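PDB 1OG6: hypothetical oxidoreductase YDHF from Escherichia coli, which probably acts as an NADPH-dependent oxidoreductase of the aldo-keto reductase family, and binds NADP in an alpha/beta barrel. Local coordinates for residues C[17-22]-C[267-272]; C[62-67]-C[76-81]. All coordinates share one frame; numbering follows the deposited sequence.

Overall arrangement
Following the chain from the N terminus, strand 13-20 opens the parallel barrel; residues 17-22 are its end and the loop after it. After helix 31-42 and strand 48-50, the chain forms helix 60-69 and strand 79-87. Interaction 2 (62-67 with 76-81) joins that helix to the start of the strand and the turn leading into it, across only eight residues. The remaining barrel strands follow before helix 266-274 returns to the first strand in interaction 1 (17-22 with 267-272), closing a loop of 244 residues inside which interaction 2 is nested. The two contacts also touch, Tyr21 CZ lying 4.0 Å from Phe64 CE1, and interaction 1 carries cofactor-pocket residues.

Interaction 1. Residues C[17-22]-C[267-272]; sequences FVMGYW and ERVRAA. With NAP (NADP nicotinamide-adenine-dinucleotide phosphate), chain F.
Met19 and Phe17 meet Val269 and Ala272 in a small, buried apolar contact that lays helix 266-274 against strand 13-20 of the aldo-keto reductase (alpha/beta)8 barrel. This helix follows strand 258-261, the parallel neighbour of 13-20, so the contact lies where the last barrel strand meets the first. The area buried is 158 Å², and no hydrogen bond crosses. Met19 and Val269 meet tip to tip, with Met19 CE 3.2 Å from Val269 CG2; a bend at chi2 (-58°) brings that methyl to the valine. Beside them Phe17 CE2 lies 4.3 Å from Ala272 CB.

Both segments reach the NADP pocket. The guanidinium of Arg268 lies flat against the adenine, NAP C5A sitting 3.5 Å above its centre. Its NH1 is directed to the 2'-phosphate, but is modelled too close to phosphorus to trust the bonding. Replacing Arg268 by alanine would probably leave that adenine face without its flat partner and the 2'-phosphate without the guanidinium charge. Gly20 CA passes 3.6 Å from the ribose oxygen NAP O3D, where a CB would collide. The nicotinamide turns its C5N-C6N rim to one Trp22 face, planes steeply inclined, NAP C6N 3.4 Å above the indole.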
# COMPACT_ATOMS: atom_id res chain seq x y z
N PHE C 17 17.29 15.33 -19.22
CA PHE C 17 16.07 15.64 -19.97
C PHE C 17 16.06 14.65 -21.12
O PHE C 17 17.02 14.58 -21.89
CB PHE C 17 16.06 17.07 -20.53
CG PHE C 17 15.50 18.11 -19.60
CD1 PHE C 17 16.30 18.72 -18.63
CD2 PHE C 17 14.17 18.50 -19.69
CE1 PHE C 17 15.77 19.71 -17.77
CE2 PHE C 17 13.65 19.49 -18.83
CZ PHE C 17 14.46 20.08 -17.88
N VAL C 18 14.99 13.86 -21.20
CA VAL C 18 14.81 12.85 -22.23
C VAL C 18 13.95 13.46 -23.34
O VAL C 18 13.05 14.25 -23.05
CB VAL C 18 14.07 11.62 -21.65
CG1 VAL C 18 13.89 10.58 -22.70
CG2 VAL C 18 14.83 11.06 -20.47
N MET C 19 14.22 13.12 -24.59
CA MET C 19 13.44 13.65 -25.71
C MET C 19 12.42 12.59 -26.13
O MET C 19 12.80 11.49 -26.51
CB MET C 19 14.37 13.99 -26.87
CG MET C 19 14.12 15.35 -27.48
SD MET C 19 12.43 15.52 -28.07
CE MET C 19 12.26 17.25 -28.16
N GLY C 20 11.14 12.92 -26.08
CA GLY C 20 10.12 11.94 -26.43
C GLY C 20 9.53 12.06 -27.82
O GLY C 20 9.09 13.14 -28.23
N TYR C 21 9.49 10.94 -28.53
CA TYR C 21 8.95 10.91 -29.88
C TYR C 21 7.58 10.23 -29.99
O TYR C 21 7.42 9.27 -30.75
CB TYR C 21 9.95 10.25 -30.83
CG TYR C 21 11.22 11.05 -31.01
CD1 TYR C 21 12.30 10.89 -30.15
CD2 TYR C 21 11.31 12.03 -32.01
CE1 TYR C 21 13.43 11.69 -30.26
CE2 TYR C 21 12.44 12.83 -32.12
CZ TYR C 21 13.49 12.66 -31.24
OH TYR C 21 14.58 13.48 -31.33
N TRP C 22 6.61 10.72 -29.24
CA TRP C 22 5.26 10.15 -29.27
C TRP C 22 4.42 10.84 -30.35
O TRP C 22 3.69 10.19 -31.10
CB TRP C 22 4.59 10.29 -27.90
CG TRP C 22 3.16 9.79 -27.84
CD1 TRP C 22 2.63 8.74 -28.55
CD2 TRP C 22 2.11 10.28 -27.00
NE1 TRP C 22 1.31 8.56 -28.20
CE2 TRP C 22 0.97 9.49 -27.25
CE3 TRP C 22 2.02 11.32 -26.05
CZ2 TRP C 22 -0.25 9.70 -26.58
CZ3 TRP C 22 0.80 11.52 -25.39
CH2 TRP C 22 -0.31 10.71 -25.66
N GLU C 267 13.04 25.04 -30.59
CA GLU C 267 13.20 26.23 -29.76
C GLU C 267 12.51 26.06 -28.41
O GLU C 267 12.96 26.61 -27.40
CB GLU C 267 12.64 27.47 -30.47
CG GLU C 267 11.19 27.35 -30.94
CD GLU C 267 11.06 26.70 -32.31
OE1 GLU C 267 11.47 25.53 -32.46
OE2 GLU C 267 10.53 27.35 -33.24
N ARG C 268 11.41 25.29 -28.40
CA ARG C 268 10.67 25.00 -27.19
C ARG C 268 11.46 23.96 -26.41
O ARG C 268 11.35 23.85 -25.19
CB ARG C 268 9.28 24.45 -27.52
CG ARG C 268 8.23 25.51 -27.70
CD ARG C 268 6.89 24.92 -28.05
NE ARG C 268 5.85 25.94 -28.11
CZ ARG C 268 4.62 25.73 -28.58
NH1 ARG C 268 4.27 24.54 -29.03
NH2 ARG C 268 3.74 26.73 -28.59
N VAL C 269 12.26 23.19 -27.14
CA VAL C 269 13.11 22.18 -26.55
C VAL C 269 14.33 22.90 -25.98
O VAL C 269 14.95 22.43 -25.04
CB VAL C 269 13.55 21.14 -27.59
CG1 VAL C 269 14.49 20.12 -26.97
CG2 VAL C 269 12.33 20.46 -28.19
N ARG C 270 14.67 24.05 -26.56
CA ARG C 270 15.80 24.82 -26.07
C ARG C 270 15.46 25.36 -24.69
O ARG C 270 16.22 25.18 -23.75
CB ARG C 270 16.12 25.99 -27.01
CG ARG C 270 17.04 25.62 -28.15
CD ARG C 270 17.50 26.85 -28.93
NE ARG C 270 18.49 26.50 -29.94
CZ ARG C 270 18.23 25.74 -31.01
NH1 ARG C 270 17.01 25.25 -31.21
NH2 ARG C 270 19.20 25.44 -31.86
N ALA C 271 14.31 26.03 -24.58
CA ALA C 271 13.86 26.60 -23.31
C ALA C 271 13.88 25.56 -22.20
O ALA C 271 14.48 25.78 -21.15
CB ALA C 271 12.45 27.17 -23.46
N ALA C 272 13.22 24.44 -22.44
CA ALA C 272 13.15 23.36 -21.47
C ALA C 272 14.47 23.19 -20.74
O ALA C 272 14.58 23.59 -19.59
CB ALA C 272 12.79 22.07 -22.17
PA NAP F . 4.10 17.06 -22.41
O1A NAP F . 3.06 17.41 -21.52
O2A NAP F . 5.57 17.30 -22.19
O5B NAP F . 3.81 17.71 -23.85
C5B NAP F . 3.43 19.10 -23.89
C4B NAP F . 2.58 19.24 -25.20
O4B NAP F . 2.18 20.66 -25.17
C3B NAP F . 3.37 19.10 -26.52
O3B NAP F . 2.54 18.34 -27.38
C2B NAP F . 3.59 20.50 -27.06
O2B NAP F . 3.33 20.61 -28.46
C1B NAP F . 2.61 21.41 -26.27
N9A NAP F . 3.29 22.62 -25.83
C8A NAP F . 4.55 22.81 -25.28
N7A NAP F . 4.83 24.07 -25.00
C5A NAP F . 3.68 24.74 -25.38
C6A NAP F . 3.37 26.11 -25.33
N6A NAP F . 4.16 27.10 -24.87
N1A NAP F . 2.11 26.50 -25.80
N3A NAP F . 1.47 24.20 -26.36
C4A NAP F . 2.73 23.84 -25.90
O3 NAP F . 4.00 15.50 -22.70
PN NAP F . 3.30 14.68 -23.85
O1N NAP F . 2.09 13.89 -23.62
O2N NAP F . 4.25 14.42 -24.97
O5D NAP F . 3.91 13.39 -23.08
C5D NAP F . 5.29 13.32 -22.54
C4D NAP F . 6.10 12.21 -23.18
O4D NAP F . 6.06 10.96 -22.43
C3D NAP F . 5.77 11.83 -24.67
O3D NAP F . 6.64 12.50 -25.60
O2D NAP F . 7.05 9.81 -25.39
C1D NAP F . 5.85 9.82 -23.33
N1N NAP F . 4.59 9.10 -22.90
C2N NAP F . 4.66 7.92 -22.11
C3N NAP F . 3.47 7.27 -21.77
C7N NAP F . 3.54 6.00 -20.91
O7N NAP F . 2.49 5.47 -20.64
N7N NAP F . 4.68 5.52 -20.49
C4N NAP F . 2.16 7.77 -22.21
C5N NAP F . 2.14 8.96 -23.01
C6N NAP F . 3.34 9.64 -23.36
P2B NAP F . 4.19 21.55 -29.47
O1X NAP F . 5.64 21.37 -29.91
O2X NAP F . 3.22 22.32 -30.33
O3X NAP F . 4.05 20.29 -30.30

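Interaction 2. Residues C[62-67]-C[76-81]; sequences AAFGEA and ERMEIV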
# COMPACT_ATOMS: atom_id res chain seq x y z
N ALA C 62 9.61 3.20 -36.69
CA ALA C 62 9.99 3.03 -38.08
C ALA C 62 10.38 4.37 -38.71
O ALA C 62 11.42 4.49 -39.35
CB ALA C 62 8.84 2.41 -38.84
N ALA C 63 9.54 5.38 -38.52
CA ALA C 63 9.79 6.70 -39.06
C ALA C 63 11.14 7.23 -38.61
O ALA C 63 11.87 7.84 -39.39
CB ALA C 63 8.70 7.65 -38.65
N PHE C 64 11.46 7.00 -37.33
CA PHE C 64 12.72 7.45 -36.71
C PHE C 64 13.93 6.65 -37.21
O PHE C 64 15.04 7.17 -37.28
CB PHE C 64 12.60 7.30 -35.19
CG PHE C 64 13.78 7.83 -34.41
CD1 PHE C 64 13.95 9.20 -34.22
CD2 PHE C 64 14.68 6.96 -33.80
CE1 PHE C 64 14.99 9.68 -33.41
CE2 PHE C 64 15.72 7.44 -33.00
CZ PHE C 64 15.87 8.80 -32.81
N GLY C 65 13.70 5.39 -37.54
CA GLY C 65 14.77 4.54 -38.04
C GLY C 65 15.25 4.96 -39.41
O GLY C 65 16.33 4.57 -39.84
N GLU C 66 14.44 5.75 -40.11
CA GLU C 66 14.80 6.22 -41.44
C GLU C 66 15.81 7.34 -41.31
O GLU C 66 16.63 7.58 -42.20
CB GLU C 66 13.57 6.73 -42.18
CG GLU C 66 12.44 5.70 -42.33
CD GLU C 66 12.84 4.48 -43.15
OE1 GLU C 66 13.25 4.65 -44.32
OE2 GLU C 66 12.74 3.35 -42.62
N ALA C 67 15.74 8.03 -40.17
CA ALA C 67 16.63 9.14 -39.86
C ALA C 67 18.02 8.62 -39.52
O ALA C 67 19.03 9.15 -39.99
CB ALA C 67 16.08 9.94 -38.70
N GLU C 76 25.42 6.18 -31.90
CA GLU C 76 26.34 6.17 -30.76
C GLU C 76 26.16 7.36 -29.83
O GLU C 76 26.51 7.31 -28.65
CB GLU C 76 27.80 6.15 -31.22
CG GLU C 76 28.07 5.52 -32.57
CD GLU C 76 28.04 6.55 -33.69
OE1 GLU C 76 28.76 7.56 -33.58
OE2 GLU C 76 27.30 6.33 -34.68
N ARG C 77 25.60 8.44 -30.35
CA ARG C 77 25.41 9.65 -29.57
C ARG C 77 24.14 9.72 -28.73
O ARG C 77 23.87 10.74 -28.10
CB ARG C 77 25.43 10.87 -30.49
CG ARG C 77 26.71 11.01 -31.28
CD ARG C 77 26.66 12.30 -32.05
NE ARG C 77 26.50 13.44 -31.16
CZ ARG C 77 26.16 14.66 -31.56
NH1 ARG C 77 25.93 14.90 -32.84
NH2 ARG C 77 26.04 15.64 -30.67
N MET C 78 23.37 8.64 -28.69
CA MET C 78 22.13 8.65 -27.94
C MET C 78 21.80 7.34 -27.26
O MET C 78 22.44 6.31 -27.49
CB MET C 78 20.98 9.02 -28.87
CG MET C 78 20.89 8.10 -30.07
SD MET C 78 19.80 8.71 -31.37
CE MET C 78 18.74 7.30 -31.56
N GLU C 79 20.79 7.39 -26.40
CA GLU C 79 20.32 6.21 -25.70
C GLU C 79 18.89 6.05 -26.18
O GLU C 79 18.12 7.01 -26.17
CB GLU C 79 20.32 6.42 -24.18
CG GLU C 79 21.68 6.72 -23.59
CD GLU C 79 22.02 8.19 -23.59
OE1 GLU C 79 23.11 8.56 -23.12
OE2 GLU C 79 21.18 8.99 -24.06
N ILE C 80 18.53 4.86 -26.63
CA ILE C 80 17.18 4.63 -27.11
C ILE C 80 16.39 3.87 -26.05
O ILE C 80 16.84 2.86 -25.50
CB ILE C 80 17.20 3.86 -28.45
CG1 ILE C 80 17.87 4.74 -29.51
CG2 ILE C 80 15.80 3.54 -28.90
CD1 ILE C 80 17.82 4.18 -30.90
N VAL C 81 15.21 4.40 -25.74
CA VAL C 81 14.32 3.82 -24.76
C VAL C 81 13.04 3.46 -25.49
O VAL C 81 12.53 4.24 -26.29
CB VAL C 81 13.97 4.83 -23.64
CG1 VAL C 81 12.95 4.23 -22.70
CG2 VAL C 81 15.21 5.21 -22.87
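Phe64 and Met78 carry this contact, their side chains approaching from opposite directions. The methyl CE of Met78 lies in the plane of the phenyl ring, at its edge, 3.3 Å from Phe64 CE2 and 3.5 Å from Phe64 CZ. The sulfur is also beside the ring and not above it: Met78 SD is 5.5 Å from the centroid of the Phe64 ring and 77° off the ring normal, which makes this an edge-on Met-aromatic contact. Ile80 adds a second methyl near the same rim, its CD1 standing 4.4 Å from Phe64 CE2.

The torsions account for the meeting. Phe64 holds CG opposite its backbone N (chi1 -175°), which sends the ring out from the helix toward the Met78 methyl; the nearest CA atoms across the contact, those of Phe64 and Ile80, are 11.0 Å apart. In Met78 the chain bends at chi3 (-126°), turning CE to the ring edge. All three residues are buried, although the two segments bury just 86 Å² between them and share no hydrogen bond.

Topologically this is part of a beta-alpha-beta crossover of the barrel: strand 48-50 leads through helix 60-69 to strand 79-87, which pairs in parallel with the strand just left. Val49 of that first strand touches both Met78 and Ile80, while Ile38 of helix 31-42 and the His51 ring pack on Phe64. Strand 79-87 is itself set between neighbours: Ile80 N bonds to Asp123 OD2 on one side, and on the other Glu79 reaches Thr47 and Thr48 through OE2 while its OE1 forms a salt bridge with Arg4 NH2.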